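Local coordinates for protein sesquisabinene B synthase 2 (Santalum album, PDB 6A2A) that probably converts a farnesyl diphosphate substrate into the sesquiterpene sesquisabinene B, using magnesium or manganese ions as cofactor, at residues Tyr41-Leu44 with Gln45-Gly48; Asn433-Lys436 with Glu437-Asp440. All coordinates share one frame; numbering follows the deposited sequence.

Contact 1. Residues Tyr41-Leu44 with Gln45-Gly48; sequences YEFL and QSLG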
# COMPACT_ATOMS: atom_id res chain seq x y z
N TYR A 41 -12.91 8.53 5.26
CA TYR A 41 -12.13 7.38 4.83
C TYR A 41 -12.38 6.03 5.51
O TYR A 41 -12.21 5.02 4.88
CB TYR A 41 -10.66 7.69 4.78
CG TYR A 41 -10.31 8.87 3.90
CD1 TYR A 41 -10.68 8.91 2.58
CD2 TYR A 41 -9.60 9.92 4.38
CE1 TYR A 41 -10.37 9.96 1.80
CE2 TYR A 41 -9.29 10.97 3.61
CZ TYR A 41 -9.68 10.99 2.31
OH TYR A 41 -9.35 12.05 1.57
N GLU A 42 -12.75 6.03 6.79
CA GLU A 42 -13.00 4.76 7.50
C GLU A 42 -14.30 4.17 6.95
O GLU A 42 -14.45 2.96 6.82
CB GLU A 42 -13.01 4.97 9.04
CG GLU A 42 -14.38 5.26 9.66
CD GLU A 42 -14.53 5.07 11.18
OE1 GLU A 42 -14.90 6.06 11.88
OE2 GLU A 42 -14.33 3.93 11.66
N PHE A 43 -15.25 5.04 6.60
CA PHE A 43 -16.45 4.56 5.96
C PHE A 43 -16.09 3.84 4.64
O PHE A 43 -16.60 2.74 4.32
CB PHE A 43 -17.41 5.70 5.69
CG PHE A 43 -18.60 5.24 4.92
CD1 PHE A 43 -19.57 4.47 5.54
CD2 PHE A 43 -18.72 5.52 3.57
CE1 PHE A 43 -20.67 4.01 4.83
CE2 PHE A 43 -19.81 5.04 2.86
CZ PHE A 43 -20.78 4.29 3.48
N LEU A 44 -15.17 4.44 3.89
CA LEU A 44 -14.91 3.97 2.53
C LEU A 44 -14.22 2.61 2.62
O LEU A 44 -14.43 1.72 1.79
CB LEU A 44 -14.05 5.01 1.80
CG LEU A 44 -14.81 6.26 1.35
CD1 LEU A 44 -13.94 7.21 0.56
CD2 LEU A 44 -16.05 5.90 0.55
N GLN A 45 -13.41 2.47 3.66
CA GLN A 45 -12.73 1.25 3.98
C GLN A 45 -13.74 0.21 4.49
O GLN A 45 -13.53 -0.98 4.29
CB GLN A 45 -11.61 1.57 4.96
CG GLN A 45 -10.50 2.39 4.32
CD GLN A 45 -9.74 3.23 5.31
OE1 GLN A 45 -9.87 3.07 6.51
NE2 GLN A 45 -8.94 4.16 4.81
N SER A 46 -14.83 0.64 5.10
CA SER A 46 -15.80 -0.31 5.67
C SER A 46 -16.57 -1.04 4.57
O SER A 46 -17.09 -2.14 4.82
CB SER A 46 -16.76 0.39 6.62
OG SER A 46 -17.87 0.96 5.91
N LEU A 47 -16.66 -0.42 3.39
CA LEU A 47 -17.59 -0.86 2.32
C LEU A 47 -17.24 -2.26 1.82
O LEU A 47 -18.16 -3.03 1.56
CB LEU A 47 -17.51 0.10 1.13
CG LEU A 47 -18.26 1.41 1.25
CD1 LEU A 47 -17.96 2.26 0.03
CD2 LEU A 47 -19.76 1.19 1.43
N GLY A 48 -15.96 -2.56 1.64
CA GLY A 48 -15.52 -3.91 1.21
C GLY A 48 -16.35 -5.04 1.83
O GLY A 48 -16.92 -5.87 1.11
O HOH W 1 -13.53 -0.80 1.06
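F43 and L47, one helical turn apart, cross at a slant. The branch methyl CD2 of L47 lies 3.9 Å from CZ of the F43 ring. With its CG anti to the backbone N (chi1 175°), the ring swings out from the helix, and L47 CD2 meets its CE2 and CZ end. L44 and L47 instead lie side by side and point the same way, with L44 CD2 4.1 Å from L47 CD1. L47 thus offers one methyl to each neighbour. S46 turns back on the chain: its OG donates to F43 O at 2.7 Å, in the carbonyl plane and on a lone pair. That carbonyl also receives weak bonds from the backbone N of S46 and of L47. Q45 runs back along the first turn, and its amide NE2 comes 3.9 Å from Y41 CB. Q45 N donates to Y41 O at 3.1 Å (153°). Further on, a water sits 2.8 Å from L44 O and accepts from G48 N at 3.1 Å. It stands between these two in place of a direct main-chain bond. F43, L44 and L47 touch I558 of helix 546-558, while Y41 and Q45 face helix 239-270. This is a short amphipathic helix, 41-50, near the N-terminus of a plant terpene synthase, packed on the all-helical body.

Contact 2. Residues Asn433-Lys436 with Glu437-Asp440; sequences NPTK and EKLD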
# COMPACT_ATOMS: atom_id res chain seq x y z
N ASN A 433 4.51 -5.46 -24.82
CA ASN A 433 5.92 -5.19 -25.18
C ASN A 433 6.24 -3.68 -25.22
O ASN A 433 6.64 -3.16 -26.26
CB ASN A 433 6.26 -5.84 -26.52
CG ASN A 433 5.99 -7.33 -26.51
OD1 ASN A 433 6.47 -8.05 -25.63
ND2 ASN A 433 5.20 -7.80 -27.47
N PRO A 434 6.11 -2.99 -24.10
CA PRO A 434 6.41 -1.60 -24.11
C PRO A 434 7.90 -1.37 -24.37
O PRO A 434 8.69 -2.15 -23.87
CB PRO A 434 6.07 -1.07 -22.72
CG PRO A 434 6.13 -2.30 -21.85
CD PRO A 434 5.71 -3.42 -22.76
N THR A 435 8.21 -0.30 -25.09
CA THR A 435 9.56 0.14 -25.46
C THR A 435 9.62 1.65 -25.37
O THR A 435 8.59 2.32 -25.43
CB THR A 435 9.92 -0.26 -26.90
OG1 THR A 435 9.14 0.45 -27.86
CG2 THR A 435 9.73 -1.73 -27.18
N LYS A 436 10.82 2.18 -25.25
CA LYS A 436 10.99 3.61 -25.32
C LYS A 436 10.38 4.17 -26.61
O LYS A 436 9.78 5.24 -26.57
CB LYS A 436 12.45 4.05 -25.25
CG LYS A 436 12.61 5.55 -25.20
CD LYS A 436 13.96 6.02 -24.71
CE LYS A 436 14.13 7.51 -24.84
NZ LYS A 436 14.02 7.92 -26.25
N GLU A 437 10.62 3.54 -27.76
CA GLU A 437 10.13 4.13 -29.00
C GLU A 437 8.60 4.18 -29.00
O GLU A 437 8.03 5.17 -29.49
CB GLU A 437 10.59 3.36 -30.24
CG GLU A 437 12.08 3.45 -30.47
CD GLU A 437 12.90 2.77 -29.38
OE1 GLU A 437 12.55 1.63 -29.01
OE2 GLU A 437 13.84 3.42 -28.85
N LYS A 438 7.95 3.12 -28.50
CA LYS A 438 6.47 3.14 -28.42
C LYS A 438 5.98 4.26 -27.48
O LYS A 438 5.01 4.95 -27.82
CB LYS A 438 5.90 1.81 -27.92
CG LYS A 438 5.99 0.65 -28.90
CD LYS A 438 5.56 -0.66 -28.34
CE LYS A 438 5.92 -1.83 -29.24
NZ LYS A 438 5.28 -3.09 -28.78
N LEU A 439 6.63 4.45 -26.35
CA LEU A 439 6.21 5.50 -25.42
C LEU A 439 6.46 6.90 -25.97
O LEU A 439 5.63 7.82 -25.76
CB LEU A 439 6.91 5.27 -24.08
CG LEU A 439 6.38 4.06 -23.33
CD1 LEU A 439 7.36 3.72 -22.26
CD2 LEU A 439 5.00 4.31 -22.77
N ASP A 440 7.57 7.10 -26.69
CA ASP A 440 7.87 8.38 -27.31
C ASP A 440 6.72 8.67 -28.34
O ASP A 440 6.26 9.84 -28.49
CB ASP A 440 9.19 8.33 -28.05
CG ASP A 440 10.44 8.48 -27.13
OD1 ASP A 440 10.27 8.85 -25.96
OD2 ASP A 440 11.57 8.25 -27.65
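N433 meets K438 through its main chain. K438 NZ donates to N433 O at 2.9 Å, coming from above the carbonyl plane and not along a lone pair. The lysine gets there because its chain is extended beyond CG (chi2 174°) and runs back past T435, alongside the loop, to N433. The same NZ also donates to E432 O, so two carbonyls of the loop hold the ammonium group. With an alanine here, both carbonyls are likely to lose this donor and the loop to be held less firmly. P434 comes next and lies close to the lysine chain, its CA 4.4 Å from K438 CD. T435 is the N-cap. Its OG1 accepts from K438 N at 3.0 Å, and the N-H points nearly straight at it (164°). The hydroxyl is set between the backbone N and the carbonyl carbon (chi1 68°), which turns it toward the first turn of the helix. K438 CG passes 3.3 Å from this OG1, so the lysine's aliphatic part crosses the cap at a slant. T435 O takes the backbone N of L439 at 3.0 Å. K436 then makes the charged pair. Its NZ forms a salt bridge of 2.8 Å with D440 OD2, on the syn lone pair. The lysine bends only at its last torsion to bring NZ round to the carboxylate. K436 O also accepts from D440 N, so this turn is tied by main chain and side chains. On the buried side, L439 touches Y427 and L428 of helix 419-430, and both L439 and P434 meet F374. The capped start of helix 436-443 therefore rests against helix 419-430 and the loop that carries F374.

Contact 1 comes first along the chain and closes well before contact 2 opens. Their centres are 38 Å apart and their nearest atoms about 29 Å, so they do not touch. They share no helix. Residues 41-48 lie on helix 41-50, in the N-terminal terpene synthase region. Residues 433-440 span the loop after helix 419-430 and the start of helix 436-443, in the metal-binding region. Each centre is about 25 Å from the centre of the chain, and both contacts lie away from the magnesium-binding residues. They are therefore two separate local features of one mostly helical enzyme: contact 1 within a helix near the N-terminus, contact 2 at the capped start of another.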